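Local structure of DyP (Bjerkandera adusta, 3VXJ) at residues A[94-108]-A[418-430]. The protein probably acts as a heme-dependent peroxidase of the dye-decolorizing family, and here holds the phenolic compound 2,6-dimethoxyphenol. Sequence-based numbering, arbitrary orientation.
Sequences QFADAANLGDDLSQW and LFVIPKGGEYFFL. With HEM (protoporphyrin IX containing Fe), chain B.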
loop_
_atom_site.group_PDB
_atom_site.type_symbol
_atom_site.label_atom_id
_atom_site.label_comp_id
_atom_site.label_asym_id
_atom_site.label_seq_id
_atom_site.Cartn_x
_atom_site.Cartn_y
_atom_site.Cartn_z
ATOM N N GLN A 94 -11.034 -7.945 8.105
ATOM C CA GLN A 94 -10.569 -8.342 6.784
ATOM C C GLN A 94 -10.659 -9.840 6.505
ATOM O O GLN A 94 -10.909 -10.217 5.370
ATOM C CB GLN A 94 -9.162 -7.812 6.523
ATOM C CG GLN A 94 -8.778 -7.888 5.032
ATOM C CD GLN A 94 -7.330 -7.542 4.795
ATOM O OE1 GLN A 94 -6.507 -8.419 4.526
ATOM N NE2 GLN A 94 -6.993 -6.263 4.931
ATOM N N PHE A 95 -10.469 -10.692 7.514
ATOM C CA PHE A 95 -10.560 -12.138 7.283
ATOM C C PHE A 95 -11.925 -12.493 6.681
ATOM O O PHE A 95 -12.000 -13.270 5.728
ATOM C CB PHE A 95 -10.297 -12.905 8.589
ATOM C CG PHE A 95 -10.127 -14.404 8.425
ATOM C CD1 PHE A 95 -9.318 -14.951 7.424
ATOM C CD2 PHE A 95 -10.761 -15.272 9.311
ATOM C CE1 PHE A 95 -9.157 -16.344 7.309
ATOM C CE2 PHE A 95 -10.604 -16.658 9.203
ATOM C CZ PHE A 95 -9.809 -17.184 8.200
ATOM N N ALA A 96 -12.989 -11.876 7.197
ATOM C CA ALA A 96 -14.345 -12.103 6.688
ATOM C C ALA A 96 -14.533 -11.584 5.264
ATOM O O ALA A 96 -15.473 -11.999 4.578
ATOM C CB ALA A 96 -15.356 -11.445 7.608
ATOM N N ASP A 97 -13.647 -10.689 4.832
ATOM C CA ASP A 97 -13.719 -10.079 3.509
ATOM C C ASP A 97 -12.727 -10.715 2.535
ATOM O O ASP A 97 -12.747 -10.401 1.339
ATOM C CB ASP A 97 -13.435 -8.573 3.626
ATOM C CG ASP A 97 -13.958 -7.760 2.436
ATOM O OD1 ASP A 97 -15.018 -8.117 1.867
ATOM O OD2 ASP A 97 -13.322 -6.742 2.091
ATOM N N ALA A 98 -11.873 -11.612 3.031
ATOM C CA ALA A 98 -10.709 -12.067 2.269
ATOM C C ALA A 98 -11.098 -12.828 1.005
ATOM O O ALA A 98 -10.493 -12.632 -0.059
ATOM C CB ALA A 98 -9.786 -12.881 3.151
ATOM N N ALA A 99 -12.122 -13.672 1.098
ATOM C CA ALA A 99 -12.583 -14.393 -0.078
ATOM C C ALA A 99 -13.082 -13.430 -1.160
ATOM O O ALA A 99 -12.861 -13.671 -2.350
ATOM C CB ALA A 99 -13.652 -15.412 0.300
ATOM N N ASN A 100 -13.730 -12.337 -0.761
ATOM C CA ASN A 100 -14.171 -11.324 -1.719
ATOM C C ASN A 100 -13.019 -10.688 -2.462
ATOM O O ASN A 100 -13.158 -10.320 -3.627
ATOM C CB ASN A 100 -14.999 -10.232 -1.054
ATOM C CG ASN A 100 -16.280 -10.751 -0.459
ATOM O OD1 ASN A 100 -16.961 -11.600 -1.048
ATOM N ND2 ASN A 100 -16.629 -10.245 0.708
ATOM N N LEU A 101 -11.886 -10.550 -1.775
ATOM C CA LEU A 101 -10.676 -9.995 -2.380
ATOM C C LEU A 101 -10.007 -10.969 -3.342
ATOM O O LEU A 101 -9.141 -10.564 -4.122
ATOM C CB LEU A 101 -9.674 -9.555 -1.305
ATOM C CG LEU A 101 -10.161 -8.552 -0.249
ATOM C CD1 LEU A 101 -9.152 -8.421 0.891
ATOM C CD2 LEU A 101 -10.443 -7.187 -0.893
ATOM N N GLY A 102 -10.406 -12.243 -3.288
ATOM C CA GLY A 102 -9.820 -13.278 -4.143
ATOM C C GLY A 102 -8.765 -14.127 -3.456
ATOM O O GLY A 102 -8.122 -14.965 -4.093
ATOM N N ASP A 103 -8.586 -13.907 -2.154
ATOM C CA ASP A 103 -7.555 -14.608 -1.385
ATOM C C ASP A 103 -7.798 -16.107 -1.308
ATOM O O ASP A 103 -8.943 -16.570 -1.177
ATOM C CB ASP A 103 -7.522 -14.114 0.064
ATOM C CG ASP A 103 -6.976 -12.710 0.226
ATOM O OD1 ASP A 103 -6.887 -11.931 -0.751
ATOM O OD2 ASP A 103 -6.659 -12.374 1.384
ATOM N N ASP A 104 -6.693 -16.848 -1.371
ATOM C CA ASP A 104 -6.647 -18.242 -0.981
ATOM C C ASP A 104 -6.541 -18.244 0.536
ATOM O O ASP A 104 -5.487 -17.943 1.095
ATOM C CB ASP A 104 -5.415 -18.898 -1.612
ATOM C CG ASP A 104 -5.249 -20.361 -1.223
ATOM O OD1 ASP A 104 -6.060 -20.878 -0.424
ATOM O OD2 ASP A 104 -4.288 -20.989 -1.730
ATOM N N LEU A 105 -7.644 -18.566 1.203
ATOM C CA LEU A 105 -7.708 -18.492 2.662
ATOM C C LEU A 105 -6.760 -19.471 3.355
ATOM O O LEU A 105 -6.368 -19.243 4.494
ATOM C CB LEU A 105 -9.136 -18.739 3.143
ATOM C CG LEU A 105 -10.201 -17.718 2.729
ATOM C CD1 LEU A 105 -11.578 -18.226 3.124
ATOM C CD2 LEU A 105 -9.927 -16.357 3.343
ATOM N N SER A 106 -6.384 -20.541 2.658
ATOM C CA SER A 106 -5.477 -21.532 3.231
ATOM C C SER A 106 -4.065 -20.983 3.463
ATOM O O SER A 106 -3.262 -21.599 4.171
ATOM C CB SER A 106 -5.435 -22.807 2.379
ATOM O OG SER A 106 -4.722 -22.617 1.171
ATOM N N GLN A 107 -3.777 -19.828 2.865
ATOM C CA GLN A 107 -2.483 -19.179 3.015
ATOM C C GLN A 107 -2.456 -18.156 4.140
ATOM O O GLN A 107 -1.388 -17.683 4.521
ATOM C CB GLN A 107 -2.061 -18.533 1.688
ATOM C CG GLN A 107 -1.802 -19.535 0.567
ATOM C CD GLN A 107 -0.787 -20.588 0.966
ATOM O OE1 GLN A 107 0.312 -20.269 1.428
ATOM N NE2 GLN A 107 -1.156 -21.854 0.805
ATOM N N TRP A 108 -3.626 -17.819 4.672
ATOM C CA TRP A 108 -3.697 -16.940 5.834
ATOM C C TRP A 108 -3.147 -17.616 7.077
ATOM O O TRP A 108 -3.327 -18.829 7.283
ATOM C CB TRP A 108 -5.140 -16.503 6.081
ATOM C CG TRP A 108 -5.549 -15.290 5.287
ATOM C CD1 TRP A 108 -5.524 -15.152 3.923
ATOM C CD2 TRP A 108 -6.050 -14.053 5.806
ATOM N NE1 TRP A 108 -5.970 -13.903 3.563
ATOM C CE2 TRP A 108 -6.294 -13.204 4.697
ATOM C CE3 TRP A 108 -6.303 -13.571 7.099
ATOM C CZ2 TRP A 108 -6.803 -11.905 4.840
ATOM C CZ3 TRP A 108 -6.798 -12.277 7.248
ATOM C CH2 TRP A 108 -7.042 -11.453 6.119
ATOM N N LEU A 418 0.791 -16.705 -9.637
ATOM C CA LEU A 418 0.707 -15.697 -8.584
ATOM C C LEU A 418 2.045 -15.595 -7.852
ATOM O O LEU A 418 2.542 -16.583 -7.305
ATOM C CB LEU A 418 -0.433 -16.014 -7.611
ATOM C CG LEU A 418 -0.804 -14.944 -6.569
ATOM C CD1 LEU A 418 -1.180 -13.587 -7.169
ATOM C CD2 LEU A 418 -1.928 -15.449 -5.658
ATOM N N PHE A 419 2.637 -14.402 -7.863
ATOM C CA PHE A 419 3.927 -14.167 -7.212
ATOM C C PHE A 419 3.792 -13.393 -5.900
ATOM O O PHE A 419 4.796 -13.115 -5.227
ATOM C CB PHE A 419 4.873 -13.401 -8.138
ATOM C CG PHE A 419 5.075 -14.037 -9.478
ATOM C CD1 PHE A 419 5.648 -15.300 -9.584
ATOM C CD2 PHE A 419 4.725 -13.359 -10.633
ATOM C CE1 PHE A 419 5.847 -15.893 -10.837
ATOM C CE2 PHE A 419 4.920 -13.942 -11.894
ATOM C CZ PHE A 419 5.478 -15.204 -11.988
ATOM N N VAL A 420 2.556 -13.037 -5.562
ATOM C CA VAL A 420 2.247 -12.249 -4.376
ATOM C C VAL A 420 1.185 -13.009 -3.596
ATOM O O VAL A 420 0.074 -13.207 -4.081
ATOM C CB VAL A 420 1.726 -10.837 -4.742
ATOM C CG1 VAL A 420 1.327 -10.075 -3.484
ATOM C CG2 VAL A 420 2.785 -10.051 -5.528
ATOM N N ILE A 421 1.535 -13.454 -2.395
ATOM C CA ILE A 421 0.674 -14.327 -1.613
ATOM C C ILE A 421 0.193 -13.594 -0.362
ATOM O O ILE A 421 1.011 -13.242 0.490
ATOM C CB ILE A 421 1.436 -15.595 -1.163
ATOM C CG1 ILE A 421 2.150 -16.274 -2.345
ATOM C CG2 ILE A 421 0.501 -16.567 -0.444
ATOM C CD1 ILE A 421 1.232 -16.849 -3.420
ATOM N N PRO A 422 -1.123 -13.338 -0.246
ATOM C CA PRO A 422 -1.617 -12.737 0.998
ATOM C C PRO A 422 -1.523 -13.724 2.159
ATOM O O PRO A 422 -2.037 -14.849 2.074
ATOM C CB PRO A 422 -3.085 -12.403 0.673
ATOM C CG PRO A 422 -3.168 -12.418 -0.843
ATOM C CD PRO A 422 -2.189 -13.479 -1.259
ATOM N N LYS A 423 -0.853 -13.302 3.229
ATOM C CA LYS A 423 -0.644 -14.136 4.417
ATOM C C LYS A 423 -1.485 -13.671 5.599
ATOM O O LYS A 423 -1.442 -14.276 6.670
ATOM C CB LYS A 423 0.833 -14.138 4.820
ATOM C CG LYS A 423 1.797 -14.658 3.749
ATOM C CD LYS A 423 1.508 -16.099 3.330
ATOM C CE LYS A 423 1.834 -17.094 4.450
ATOM N NZ LYS A 423 1.394 -18.464 4.074
ATOM N N GLY A 424 -2.262 -12.615 5.396
ATOM C CA GLY A 424 -3.039 -12.005 6.461
ATOM C C GLY A 424 -3.184 -10.523 6.212
ATOM O O GLY A 424 -2.489 -9.939 5.368
ATOM N N GLY A 425 -4.086 -9.915 6.964
ATOM C CA GLY A 425 -4.315 -8.487 6.885
ATOM C C GLY A 425 -5.453 -8.103 7.795
ATOM O O GLY A 425 -6.138 -8.966 8.353
ATOM N N GLU A 426 -5.656 -6.801 7.946
ATOM C CA GLU A 426 -6.743 -6.303 8.764
ATOM C C GLU A 426 -7.132 -4.901 8.328
ATOM O O GLU A 426 -6.350 -4.190 7.678
ATOM C CB GLU A 426 -6.373 -6.360 10.263
ATOM C CG GLU A 426 -7.521 -6.085 11.242
ATOM C CD GLU A 426 -8.739 -6.957 10.962
ATOM O OE1 GLU A 426 -8.884 -8.019 11.619
ATOM O OE2 GLU A 426 -9.539 -6.587 10.074
ATOM N N TYR A 427 -8.352 -4.517 8.686
ATOM C CA TYR A 427 -8.848 -3.165 8.494
ATOM C C TYR A 427 -8.813 -2.445 9.835
ATOM O O TYR A 427 -9.412 -2.916 10.814
ATOM C CB TYR A 427 -10.284 -3.213 7.955
ATOM C CG TYR A 427 -10.473 -3.845 6.587
ATOM C CD1 TYR A 427 -9.593 -3.570 5.532
ATOM C CD2 TYR A 427 -11.548 -4.696 6.345
ATOM C CE1 TYR A 427 -9.777 -4.142 4.272
ATOM C CE2 TYR A 427 -11.746 -5.263 5.087
ATOM C CZ TYR A 427 -10.855 -4.977 4.060
ATOM O OH TYR A 427 -11.036 -5.537 2.826
ATOM N N PHE A 428 -8.102 -1.317 9.871
ATOM C CA PHE A 428 -7.922 -0.516 11.086
ATOM C C PHE A 428 -8.479 0.884 10.894
ATOM O O PHE A 428 -8.530 1.398 9.781
ATOM C CB PHE A 428 -6.436 -0.389 11.475
ATOM C CG PHE A 428 -5.777 -1.691 11.780
ATOM C CD1 PHE A 428 -5.987 -2.322 13.006
ATOM C CD2 PHE A 428 -4.943 -2.299 10.848
ATOM C CE1 PHE A 428 -5.381 -3.542 13.295
ATOM C CE2 PHE A 428 -4.323 -3.512 11.134
ATOM C CZ PHE A 428 -4.534 -4.127 12.355
ATOM N N PHE A 429 -8.870 1.508 11.995
ATOM C CA PHE A 429 -9.162 2.933 11.988
ATOM C C PHE A 429 -8.121 3.666 12.824
ATOM O O PHE A 429 -7.896 3.318 13.990
ATOM C CB PHE A 429 -10.571 3.214 12.522
ATOM C CG PHE A 429 -10.920 4.672 12.537
ATOM C CD1 PHE A 429 -11.140 5.357 11.352
ATOM C CD2 PHE A 429 -10.959 5.382 13.740
ATOM C CE1 PHE A 429 -11.448 6.718 11.350
ATOM C CE2 PHE A 429 -11.272 6.748 13.751
ATOM C CZ PHE A 429 -11.498 7.414 12.558
ATOM N N LEU A 430 -7.503 4.683 12.221
ATOM C CA LEU A 430 -6.555 5.548 12.926
ATOM C C LEU A 430 -7.251 6.850 13.273
ATOM O O LEU A 430 -7.505 7.666 12.392
ATOM C CB LEU A 430 -5.318 5.836 12.070
ATOM C CG LEU A 430 -4.238 4.758 11.999
ATOM C CD1 LEU A 430 -4.703 3.537 11.215
ATOM C CD2 LEU A 430 -2.985 5.340 11.390
HETATM C CHA HEM B . 1.839 1.616 -7.443
HETATM C CHB HEM B . 4.222 -2.416 -6.248
HETATM C CHC HEM B . 0.253 -4.187 -4.126
HETATM C CHD HEM B . -2.145 -0.150 -5.278
HETATM C C1A HEM B . 2.817 0.667 -7.335
HETATM C C2A HEM B . 4.143 0.761 -7.904
HETATM C C3A HEM B . 4.798 -0.368 -7.578
HETATM C C4A HEM B . 3.915 -1.181 -6.773
HETATM C CMA HEM B . 6.244 -0.751 -7.944
HETATM C CAA HEM B . 4.642 1.928 -8.784
HETATM C CBA HEM B . 5.270 3.098 -8.023
HETATM C CGA HEM B . 4.273 3.951 -7.274
HETATM O O1A HEM B . 3.481 4.692 -7.895
HETATM O O2A HEM B . 4.298 3.909 -6.012
HETATM C C1B HEM B . 3.363 -3.246 -5.555
HETATM C C2B HEM B . 3.697 -4.547 -5.015
HETATM C C3B HEM B . 2.594 -5.038 -4.420
HETATM C C4B HEM B . 1.547 -4.048 -4.563
HETATM C CMB HEM B . 5.086 -5.209 -5.151
HETATM C CAB HEM B . 2.418 -6.378 -3.675
HETATM C CBB HEM B . 3.448 -7.029 -3.129
HETATM C C1C HEM B . -0.750 -3.266 -4.296
HETATM C C2C HEM B . -2.132 -3.435 -3.891
HETATM C C3C HEM B . -2.803 -2.321 -4.225
HETATM C C4C HEM B . -1.854 -1.419 -4.842
HETATM C CMC HEM B . -2.681 -4.691 -3.188
HETATM C CAC HEM B . -4.300 -1.978 -4.005
HETATM C CBC HEM B . -5.261 -2.905 -4.126
HETATM C C1D HEM B . -1.273 0.707 -5.899
HETATM C C2D HEM B . -1.600 2.069 -6.241
HETATM C C3D HEM B . -0.379 2.607 -6.919
HETATM C C4D HEM B . 0.578 1.530 -6.917
HETATM C CMD HEM B . -2.904 2.850 -6.011
HETATM C CAD HEM B . -0.254 4.027 -7.493
HETATM C CBD HEM B . -0.915 4.021 -8.868
HETATM C CGD HEM B . -0.888 5.386 -9.502
HETATM O O1D HEM B . -0.436 5.478 -10.676
HETATM O O2D HEM B . -1.311 6.372 -8.857
HETATM N NA HEM B . 2.710 -0.533 -6.678
HETATM N NB HEM B . 2.025 -2.979 -5.292
HETATM N NC HEM B . -0.631 -2.039 -4.906
HETATM N ND HEM B . 0.036 0.423 -6.283
HETATM FE FE HEM B . 1.016 -1.319 -5.848
HETATM O O HOH W 1 -10.217 -10.029 10.412
HETATM O O HOH W 2 -3.761 -16.013 0.202
HETATM O O HOH W 3 1.643 -0.440 -4.173
#
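The backbones of 94-108 and 418-430 come together at both ends of the first segment, with CA of W108 4.4 Å from CA of K423 and CA of Q94 4.8 Å from CA of E426, a short, weakly bonded helix (98-101) linking the two approaches. At one end the indole of W108 lies flat on the glycine backbone: G424 CA sits over its six-membered ring, 3.6 Å from the centroid, in a CH-pi contact, and F95 CD1 touches the opposite face near its rim. In the ring plane, W108 NE1 donates to D103 OD2 (2.7 Å), which helps fix the indole's rotation; D103, also salt-bridged to R221, rests against the P422 ring. Successive torsions (chi2 -60°, chi3 -69°) fold the K423 chain back, bringing NZ to a lone pair of Q107 O at 2.9 Å. At the other end Q94 CB stands over the centre of the Y427 ring, and the extended Q94 chain carries its amide on to hydrogen bonds with F220 O (from NE2) and R221 (to OE1). Y427 OH donates to the anti lone pair of D97 OD2 (2.7 Å), an oxygen shared with R368. E426 OE2 accepts from both Q94 N (2.8 Å) and Y427 N. This buried contact seats the N-terminal domain on edge strand 420-430 of the second ferredoxin-like sheet of a DyP-type peroxidase, where V420 lines the heme pocket.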